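PDB 1T6S: segregation and condensation protein B from Chlorobium tepidum TLS, which is involved in chromosome partitioning, probably as a winged-helix subunit of the segregation and condensation machinery that works with SMC proteins. Local coordinates for residues A[14-19]-A[68-73]; A[23-28]-A[36-41]; A[108-113]-A[145-150]. All blocks are in the same frame, centred on the assembly; numbering follows the deposited sequence.

Contact 1 (A[14-19]-A[68-73]); sequences ALIFSS and YRFLTE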
loop_
_atom_site.group_PDB
_atom_site.type_symbol
_atom_site.label_atom_id
_atom_site.label_comp_id
_atom_site.label_asym_id
_atom_site.label_seq_id
_atom_site.Cartn_x
_atom_site.Cartn_y
_atom_site.Cartn_z
ATOM N N ALA A 14 18.075 -4.444 -26.727
ATOM C CA ALA A 14 17.276 -5.560 -26.195
ATOM C C ALA A 14 17.292 -5.614 -24.666
ATOM O O ALA A 14 16.270 -5.880 -24.046
ATOM C CB ALA A 14 17.794 -6.879 -26.765
ATOM N N LEU A 15 18.453 -5.365 -24.064
ATOM C CA LEU A 15 18.559 -5.397 -22.604
ATOM C C LEU A 15 17.799 -4.222 -21.971
ATOM O O LEU A 15 16.971 -4.414 -21.074
ATOM C CB LEU A 15 20.041 -5.396 -22.181
ATOM C CG LEU A 15 20.844 -6.687 -22.475
ATOM C CD1 LEU A 15 22.336 -6.452 -22.291
ATOM C CD2 LEU A 15 20.380 -7.823 -21.527
ATOM N N ILE A 16 18.062 -3.010 -22.453
ATOM C CA ILE A 16 17.387 -1.832 -21.921
ATOM C C ILE A 16 15.880 -1.939 -22.157
ATOM O O ILE A 16 15.069 -1.586 -21.298
ATOM C CB ILE A 16 17.930 -0.539 -22.568
ATOM C CG1 ILE A 16 19.436 -0.426 -22.271
ATOM C CG2 ILE A 16 17.188 0.695 -22.014
ATOM C CD1 ILE A 16 20.128 0.739 -22.947
ATOM N N PHE A 17 15.499 -2.443 -23.320
ATOM C CA PHE A 17 14.090 -2.600 -23.627
ATOM C C PHE A 17 13.398 -3.647 -22.742
ATOM O O PHE A 17 12.280 -3.427 -22.295
ATOM C CB PHE A 17 13.931 -2.998 -25.081
ATOM C CG PHE A 17 12.512 -3.078 -25.521
ATOM C CD1 PHE A 17 11.911 -1.998 -26.153
ATOM C CD2 PHE A 17 11.776 -4.241 -25.320
ATOM C CE1 PHE A 17 10.590 -2.078 -26.589
ATOM C CE2 PHE A 17 10.457 -4.336 -25.747
ATOM C CZ PHE A 17 9.865 -3.252 -26.384
ATOM N N SER A 18 14.058 -4.776 -22.497
ATOM C CA SER A 18 13.501 -5.855 -21.681
ATOM C C SER A 18 13.448 -5.572 -20.184
ATOM O O SER A 18 12.632 -6.154 -19.463
ATOM C CB SER A 18 14.328 -7.136 -21.854
ATOM O OG SER A 18 14.303 -7.612 -23.181
ATOM N N SER A 19 14.350 -4.709 -19.728
ATOM C CA SER A 19 14.479 -4.353 -18.325
ATOM C C SER A 19 13.191 -3.930 -17.661
ATOM O O SER A 19 12.406 -3.161 -18.215
ATOM C CB SER A 19 15.511 -3.230 -18.152
ATOM O OG SER A 19 15.138 -2.084 -18.893
ATOM N N TYR A 68 19.629 3.468 -17.289
ATOM C CA TYR A 68 18.983 3.773 -18.565
ATOM C C TYR A 68 17.638 3.072 -18.693
ATOM O O TYR A 68 17.494 1.924 -18.285
ATOM C CB TYR A 68 19.856 3.354 -19.758
ATOM C CG TYR A 68 21.145 4.127 -19.923
ATOM C CD1 TYR A 68 22.324 3.712 -19.293
ATOM C CD2 TYR A 68 21.188 5.279 -20.713
ATOM C CE1 TYR A 68 23.521 4.434 -19.452
ATOM C CE2 TYR A 68 22.372 6.005 -20.875
ATOM C CZ TYR A 68 23.529 5.580 -20.244
ATOM O OH TYR A 68 24.687 6.316 -20.398
ATOM N N ARG A 69 16.651 3.767 -19.251
ATOM C CA ARG A 69 15.334 3.160 -19.478
ATOM C C ARG A 69 14.630 3.875 -20.623
ATOM O O ARG A 69 14.930 5.030 -20.922
ATOM C CB ARG A 69 14.452 3.221 -18.220
ATOM C CG ARG A 69 13.756 4.568 -17.959
ATOM C CD ARG A 69 14.729 5.729 -17.760
ATOM N NE ARG A 69 15.644 5.614 -16.611
ATOM C CZ ARG A 69 15.284 5.569 -15.325
ATOM N NH1 ARG A 69 14.008 5.605 -14.967
ATOM N NH2 ARG A 69 16.213 5.560 -14.376
ATOM N N PHE A 70 13.709 3.174 -21.269
ATOM C CA PHE A 70 12.920 3.741 -22.352
ATOM C C PHE A 70 11.787 4.545 -21.753
ATOM O O PHE A 70 11.276 4.206 -20.683
ATOM C CB PHE A 70 12.300 2.633 -23.207
ATOM C CG PHE A 70 13.197 2.128 -24.297
ATOM C CD1 PHE A 70 14.074 1.074 -24.063
ATOM C CD2 PHE A 70 13.180 2.726 -25.561
ATOM C CE1 PHE A 70 14.927 0.616 -25.070
ATOM C CE2 PHE A 70 14.029 2.276 -26.579
ATOM C CZ PHE A 70 14.904 1.220 -26.332
ATOM N N LEU A 71 11.399 5.608 -22.443
ATOM C CA LEU A 71 10.276 6.455 -22.033
ATOM C C LEU A 71 9.597 6.907 -23.326
ATOM O O LEU A 71 10.278 7.124 -24.331
ATOM C CB LEU A 71 10.775 7.676 -21.251
ATOM C CG LEU A 71 10.343 7.851 -19.792
ATOM C CD1 LEU A 71 10.522 6.574 -18.995
ATOM C CD2 LEU A 71 11.171 8.980 -19.181
ATOM N N THR A 72 8.270 7.024 -23.328
ATOM C CA THR A 72 7.585 7.476 -24.542
ATOM C C THR A 72 7.709 8.999 -24.634
ATOM O O THR A 72 7.854 9.679 -23.618
ATOM C CB THR A 72 6.068 7.076 -24.597
ATOM O OG1 THR A 72 5.431 7.377 -23.353
ATOM C CG2 THR A 72 5.918 5.574 -24.899
ATOM N N GLU A 73 7.660 9.512 -25.857
ATOM C CA GLU A 73 7.787 10.937 -26.130
ATOM C C GLU A 73 6.652 11.775 -25.536
ATOM O O GLU A 73 5.496 11.358 -25.521
ATOM C CB GLU A 73 7.868 11.156 -27.645
ATOM C CG GLU A 73 9.165 10.665 -28.250
ATOM C CD GLU A 73 10.325 11.607 -27.962
ATOM O OE1 GLU A 73 10.518 12.568 -28.744
ATOM O OE2 GLU A 73 11.033 11.404 -26.945
HETATM O O HOH W 1 13.472 0.531 -20.178
#

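Contact 2 (A[23-28]-A[36-41]); sequences VNLQTL and FTPSEL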
loop_
_atom_site.group_PDB
_atom_site.type_symbol
_atom_site.label_atom_id
_atom_site.label_comp_id
_atom_site.label_asym_id
_atom_site.label_seq_id
_atom_site.Cartn_x
_atom_site.Cartn_y
_atom_site.Cartn_z
ATOM N N VAL A 23 18.619 0.099 -16.142
ATOM C CA VAL A 23 19.814 -0.746 -16.193
ATOM C C VAL A 23 21.059 0.115 -16.208
ATOM O O VAL A 23 21.166 1.027 -17.017
ATOM C CB VAL A 23 19.887 -1.605 -17.483
ATOM C CG1 VAL A 23 20.630 -2.897 -17.202
ATOM C CG2 VAL A 23 18.522 -1.837 -18.045
ATOM N N ASN A 24 22.019 -0.205 -15.349
ATOM C CA ASN A 24 23.240 0.571 -15.279
ATOM C C ASN A 24 24.399 0.031 -16.105
ATOM O O ASN A 24 24.335 -1.056 -16.685
ATOM C CB ASN A 24 23.689 0.725 -13.814
ATOM C CG ASN A 24 23.859 -0.612 -13.109
ATOM O OD1 ASN A 24 24.313 -1.592 -13.703
ATOM N ND2 ASN A 24 23.516 -0.650 -11.832
ATOM N N LEU A 25 25.471 0.814 -16.134
ATOM C CA LEU A 25 26.686 0.461 -16.853
ATOM C C LEU A 25 27.267 -0.885 -16.389
ATOM O O LEU A 25 27.764 -1.667 -17.201
ATOM C CB LEU A 25 27.735 1.563 -16.640
ATOM C CG LEU A 25 29.193 1.187 -16.960
ATOM C CD1 LEU A 25 29.455 1.370 -18.437
ATOM C CD2 LEU A 25 30.154 2.059 -16.145
ATOM N N GLN A 26 27.241 -1.142 -15.083
ATOM C CA GLN A 26 27.783 -2.396 -14.553
ATOM C C GLN A 26 27.051 -3.623 -15.100
ATOM O O GLN A 26 27.671 -4.592 -15.532
ATOM C CB GLN A 26 27.716 -2.411 -13.017
ATOM C CG GLN A 26 28.711 -1.463 -12.328
ATOM C CD GLN A 26 28.262 -0.006 -12.319
ATOM O OE1 GLN A 26 28.978 0.866 -11.826
ATOM N NE2 GLN A 26 27.082 0.260 -12.849
ATOM N N THR A 27 25.726 -3.570 -15.070
ATOM C CA THR A 27 24.911 -4.669 -15.551
ATOM C C THR A 27 25.047 -4.870 -17.060
ATOM O O THR A 27 25.231 -5.996 -17.533
ATOM C CB THR A 27 23.435 -4.439 -15.185
ATOM O OG1 THR A 27 23.332 -4.246 -13.772
ATOM C CG2 THR A 27 22.572 -5.626 -15.600
ATOM N N LEU A 28 24.957 -3.786 -17.821
ATOM C CA LEU A 28 25.091 -3.892 -19.269
ATOM C C LEU A 28 26.461 -4.429 -19.711
ATOM O O LEU A 28 26.540 -5.187 -20.681
ATOM C CB LEU A 28 24.808 -2.535 -19.941
ATOM C CG LEU A 28 23.337 -2.080 -19.847
ATOM C CD1 LEU A 28 23.169 -0.648 -20.364
ATOM C CD2 LEU A 28 22.448 -3.053 -20.638
ATOM N N PHE A 36 32.571 -1.674 -21.245
ATOM C CA PHE A 36 32.118 -0.324 -21.558
ATOM C C PHE A 36 32.665 0.758 -20.657
ATOM O O PHE A 36 32.687 0.598 -19.442
ATOM C CB PHE A 36 30.601 -0.232 -21.443
ATOM C CG PHE A 36 29.872 -0.602 -22.685
ATOM C CD1 PHE A 36 29.173 -1.809 -22.770
ATOM C CD2 PHE A 36 29.850 0.271 -23.765
ATOM C CE1 PHE A 36 28.461 -2.128 -23.913
ATOM C CE2 PHE A 36 29.139 -0.041 -24.913
ATOM C CZ PHE A 36 28.440 -1.246 -24.990
ATOM N N THR A 37 33.089 1.867 -21.260
ATOM C CA THR A 37 33.536 3.022 -20.491
ATOM C C THR A 37 32.231 3.832 -20.351
ATOM O O THR A 37 31.318 3.688 -21.168
ATOM C CB THR A 37 34.654 3.860 -21.251
ATOM O OG1 THR A 37 34.110 4.474 -22.428
ATOM C CG2 THR A 37 35.818 2.934 -21.681
ATOM N N PRO A 38 32.109 4.659 -19.301
ATOM C CA PRO A 38 30.880 5.447 -19.136
ATOM C C PRO A 38 30.588 6.336 -20.338
ATOM O O PRO A 38 29.428 6.591 -20.681
ATOM C CB PRO A 38 31.129 6.234 -17.845
ATOM C CG PRO A 38 32.617 6.182 -17.657
ATOM C CD PRO A 38 33.009 4.833 -18.150
ATOM N N SER A 39 31.648 6.782 -20.997
ATOM C CA SER A 39 31.503 7.628 -22.155
ATOM C C SER A 39 31.110 6.797 -23.378
ATOM O O SER A 39 30.262 7.205 -24.180
ATOM C CB SER A 39 32.816 8.366 -22.409
ATOM O OG SER A 39 32.615 9.375 -23.371
ATOM N N GLU A 40 31.727 5.626 -23.520
ATOM C CA GLU A 40 31.421 4.741 -24.641
ATOM C C GLU A 40 29.966 4.277 -24.585
ATOM O O GLU A 40 29.296 4.216 -25.611
ATOM C CB GLU A 40 32.368 3.523 -24.647
ATOM C CG GLU A 40 32.050 2.473 -25.724
ATOM C CD GLU A 40 32.906 1.213 -25.621
ATOM O OE1 GLU A 40 33.455 0.934 -24.534
ATOM O OE2 GLU A 40 33.024 0.482 -26.631
ATOM N N LEU A 41 29.465 3.982 -23.383
ATOM C CA LEU A 41 28.084 3.513 -23.240
ATOM C C LEU A 41 27.082 4.587 -23.636
ATOM O O LEU A 41 26.088 4.314 -24.312
ATOM C CB LEU A 41 27.800 3.082 -21.799
ATOM C CG LEU A 41 26.840 1.905 -21.566
ATOM C CD1 LEU A 41 26.131 2.091 -20.236
ATOM C CD2 LEU A 41 25.823 1.781 -22.689
#

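Contact 3 (A[108-113]-A[145-150]); sequences PVTKGE and GRPLQY. With NO3 (nitrate ion), chain G; NO3 (nitrate ion), chain C.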
loop_
_atom_site.group_PDB
_atom_site.type_symbol
_atom_site.label_atom_id
_atom_site.label_comp_id
_atom_site.label_asym_id
_atom_site.label_seq_id
_atom_site.Cartn_x
_atom_site.Cartn_y
_atom_site.Cartn_z
ATOM N N PRO A 108 -7.321 5.083 17.166
ATOM C CA PRO A 108 -8.517 4.426 16.620
ATOM C C PRO A 108 -9.542 5.492 16.239
ATOM O O PRO A 108 -9.805 6.411 17.013
ATOM C CB PRO A 108 -8.971 3.524 17.773
ATOM C CG PRO A 108 -8.523 4.259 18.981
ATOM C CD PRO A 108 -7.152 4.751 18.593
ATOM N N VAL A 109 -10.107 5.369 15.038
ATOM C CA VAL A 109 -11.070 6.349 14.534
ATOM C C VAL A 109 -12.285 5.702 13.873
ATOM O O VAL A 109 -12.174 4.652 13.240
ATOM C CB VAL A 109 -10.366 7.315 13.518
ATOM C CG1 VAL A 109 -9.916 6.548 12.282
ATOM C CG2 VAL A 109 -11.293 8.447 13.136
ATOM N N THR A 110 -13.443 6.344 14.037
ATOM C CA THR A 110 -14.708 5.867 13.468
ATOM C C THR A 110 -14.964 6.448 12.075
ATOM O O THR A 110 -14.315 7.405 11.663
ATOM C CB THR A 110 -15.910 6.315 14.320
ATOM O OG1 THR A 110 -16.082 7.731 14.175
ATOM C CG2 THR A 110 -15.685 5.993 15.795
ATOM N N LYS A 111 -15.943 5.877 11.375
ATOM C CA LYS A 111 -16.319 6.366 10.058
ATOM C C LYS A 111 -16.806 7.809 10.179
ATOM O O LYS A 111 -16.467 8.663 9.358
ATOM C CB LYS A 111 -17.445 5.524 9.455
ATOM C CG LYS A 111 -17.040 4.126 9.049
ATOM C CD LYS A 111 -18.132 3.445 8.228
ATOM C CE LYS A 111 -17.671 2.062 7.778
ATOM N NZ LYS A 111 -18.716 1.339 6.981
ATOM N N GLY A 112 -17.612 8.082 11.199
ATOM C CA GLY A 112 -18.110 9.433 11.384
ATOM C C GLY A 112 -16.973 10.423 11.544
ATOM O O GLY A 112 -16.987 11.511 10.963
ATOM N N GLU A 113 -15.980 10.040 12.340
ATOM C CA GLU A 113 -14.831 10.881 12.583
ATOM C C GLU A 113 -14.010 11.087 11.308
ATOM O O GLU A 113 -13.594 12.204 11.007
ATOM C CB GLU A 113 -13.976 10.274 13.707
ATOM C CG GLU A 113 -14.585 10.497 15.106
ATOM C CD GLU A 113 -13.921 9.685 16.214
ATOM O OE1 GLU A 113 -14.102 10.043 17.395
ATOM O OE2 GLU A 113 -13.231 8.690 15.923
ATOM N N GLY A 145 -24.401 5.135 20.101
ATOM C CA GLY A 145 -24.445 3.996 19.199
ATOM C C GLY A 145 -23.201 3.122 19.199
ATOM O O GLY A 145 -23.185 2.070 18.557
ATOM N N ARG A 146 -22.155 3.552 19.901
ATOM C CA ARG A 146 -20.920 2.774 19.987
ATOM C C ARG A 146 -20.391 2.333 18.631
ATOM O O ARG A 146 -20.240 1.130 18.369
ATOM C CB ARG A 146 -21.141 1.537 20.864
ATOM C CG ARG A 146 -20.897 1.766 22.339
ATOM C CD ARG A 146 -19.395 1.662 22.640
ATOM N NE ARG A 146 -19.081 1.976 24.029
ATOM C CZ ARG A 146 -19.567 1.321 25.081
ATOM N NH1 ARG A 146 -20.400 0.299 24.904
ATOM N NH2 ARG A 146 -19.214 1.695 26.310
ATOM N N PRO A 147 -20.080 3.297 17.753
ATOM C CA PRO A 147 -19.565 2.929 16.427
ATOM C C PRO A 147 -18.178 2.294 16.465
ATOM O O PRO A 147 -17.376 2.582 17.343
ATOM C CB PRO A 147 -19.582 4.252 15.666
ATOM C CG PRO A 147 -19.338 5.280 16.777
ATOM C CD PRO A 147 -20.206 4.760 17.903
ATOM N N LEU A 148 -17.919 1.417 15.500
ATOM C CA LEU A 148 -16.642 0.726 15.383
ATOM C C LEU A 148 -15.523 1.718 15.102
ATOM O O LEU A 148 -15.723 2.701 14.373
ATOM C CB LEU A 148 -16.704 -0.287 14.234
ATOM C CG LEU A 148 -17.705 -1.439 14.398
ATOM C CD1 LEU A 148 -17.797 -2.282 13.124
ATOM C CD2 LEU A 148 -17.242 -2.292 15.568
ATOM N N GLN A 149 -14.358 1.459 15.695
ATOM C CA GLN A 149 -13.158 2.281 15.509
ATOM C C GLN A 149 -12.192 1.442 14.713
ATOM O O GLN A 149 -12.129 0.225 14.902
ATOM C CB GLN A 149 -12.513 2.613 16.853
ATOM C CG GLN A 149 -13.396 3.390 17.792
ATOM C CD GLN A 149 -12.760 3.529 19.149
ATOM O OE1 GLN A 149 -12.510 2.533 19.827
ATOM N NE2 GLN A 149 -12.478 4.762 19.548
ATOM N N TYR A 150 -11.430 2.075 13.828
ATOM C CA TYR A 150 -10.473 1.338 13.001
ATOM C C TYR A 150 -9.034 1.742 13.221
ATOM O O TYR A 150 -8.757 2.837 13.696
ATOM C CB TYR A 150 -10.815 1.492 11.521
ATOM C CG TYR A 150 -12.210 1.037 11.178
ATOM C CD1 TYR A 150 -13.301 1.898 11.299
ATOM C CD2 TYR A 150 -12.449 -0.273 10.788
ATOM C CE1 TYR A 150 -14.603 1.447 11.039
ATOM C CE2 TYR A 150 -13.735 -0.720 10.534
ATOM C CZ TYR A 150 -14.803 0.140 10.662
ATOM O OH TYR A 150 -16.069 -0.334 10.421
HETATM N N NO3 G . -20.036 5.713 12.811
HETATM O O1 NO3 G . -19.977 4.578 12.247
HETATM O O2 NO3 G . -19.036 6.348 12.873
HETATM O O3 NO3 G . -21.108 6.073 13.250
HETATM N N NO3 C . -17.052 2.789 4.122
HETATM O O1 NO3 C . -18.054 3.124 4.797
HETATM O O2 NO3 C . -16.205 3.618 3.965
HETATM O O3 NO3 C . -17.020 1.668 3.690
HETATM O O HOH W 2 -12.346 7.006 17.986
HETATM O O HOH W 3 -17.397 3.523 12.399
#

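Contact 1 (A[14-19]-A[68-73])
I16 points from its helix at the strand, and its side chain packs on the F70 ring, on Y68 and on the strand backbone between them. CB comes first, 4.1 Å from F70 CE1. The methyl CG2, anti to the backbone N, makes the closer contact: it lies 3.7 Å from F70 CD1, approaching the ring obliquely, and also rests near R69 CA and the carbonyl oxygen of Y68. The other arm sets off from CG1, which is anti to the carbonyl carbon (chi1 -60°), and runs on extended to CD1, 4.1 Å from Y68 CB. One arm thus meets the F70 ring and the strand backbone at Y68 and R69, the other the side chain of Y68.

F17, one residue on, works from the more exposed side. Its CB touches F70 CE1 at 3.7 Å, and its ring turns an edge to the face of F70 in a T-shaped stack, with the planes at 74° and the centroids 5.7 Å apart. Backbone is joined to backbone through a water that donates to I16 O at 2.9 Å and accepts from F70 N at 2.9 Å; it lies in plane at the edge of the F70 ring.

Helix 14-18, the end of helix 2-18, crosses strand 68-72 at 65°, in a winged-helix domain where this part of strand 67-72 pairs with strand 59-64. F70 also meets F59 and I61 on the partner strand, while Y68 runs on to L41 and V45 of helix 38-55, its hydroxyl bonded to Q42 OE1.

Contact 2 (A[23-28]-A[36-41])
L25 reaches across to F36, P38 and L41, and the methyl CD1 does most of the touching. CG stands anti to the backbone N (chi1 162°), which swings the branched end over the start of the next helix. There CD1 settles 3.5 Å from F36 O and 3.6 Å from F36 CB, and it lies against the L41 side chain, 3.8 Å from L41 CD1. The second methyl, CD2, only brushes the ring of P38.

L41 answers from the other side. Its CD1 is pushed up to the backbone of the first helix, 3.8 Å from L25 CA, and also finds L28 CD1 at 4.0 Å, the two leucine side chains crossing at about a right angle. A single methyl of L41 therefore touches both L25 and L28, three residues apart on helix 25-31. On its own side, L41 CG lies over one face of the F36 ring, toward the rim, which brings F36 into the same apolar cluster.

Both helices begin at this contact, and both starts are capped. N24 OD1 is gripped twice by T27: by its backbone N at 2.8 Å, almost straight on to the C=O, and by OG1, which comes in tilted from the amide plane. T37 and E40 make a capping box in which E40 N gives a bond of 2.9 Å to T37 OG1, while the return bond from T37 N to E40 OE1 is weak. E40 OE2 is held by H34.

Helices 25-31 and 38-55 are consistent with the helix-turn-helix pair of a winged-helix domain, and L8, L12 and L15 of helix 2-18 complete the three-helix core against F36 and L28.

Contact 3 (A[108-113]-A[145-150])
P108 follows a cis peptide bond and lays its ring alongside the Q149 side chain, CB to CB 3.8 Å, the two pointing the same way. Next to it V109 and Y150 form an antiparallel hydrogen-bonded pair with two unlike bonds: V109 N meets Y150 O on a lone pair at 3.2 Å, whereas Y150 N comes to V109 O at 2.7 Å from 38° above the carbonyl plane.

T110 then turns the chain into a helix. Its CG2, anti to the carbonyl carbon, packs on P147 CG at 3.8 Å, and OG1 accepts from E113 N at 3.0 Å; T110 N in turn donates to E113 OE2, closing a capping box. Were the side chain cut back to alanine, the E113 amide would probably lose its cap and the P147 ring its methyl neighbour. At the same helix start a nitrate, probably from the crystallisation liquor, takes a bond from G112 N, and a water links it to K111 N and L148 O.

Strand 148-152 lies between 109-110 and 135-140. Y150 packs on V137 and on I126 and L130 of helix 125-131, while L148 touches I64 of the second subunit.

In the fold
From the N terminus, helix 2-18 leads into helix 25-31 and then helix 38-55. Contact 2 closes the short loop between the latter two, and contact 1 closes a longer one around it by bringing strand 67-72 back to helix 2-18. The nested pair also touch: L15 packs on L28, and the backbone of Y68 probably bonds to V23, so core helices and wing become one N-terminal unit. Helices 77-84 and 87-106 carry the chain onward to contact 3, which follows contact 1 in series, their centres about 48 Å apart. It closes a loop of its own, tying strand 109-110 to 148-152 in what is probably a second winged-helix unit.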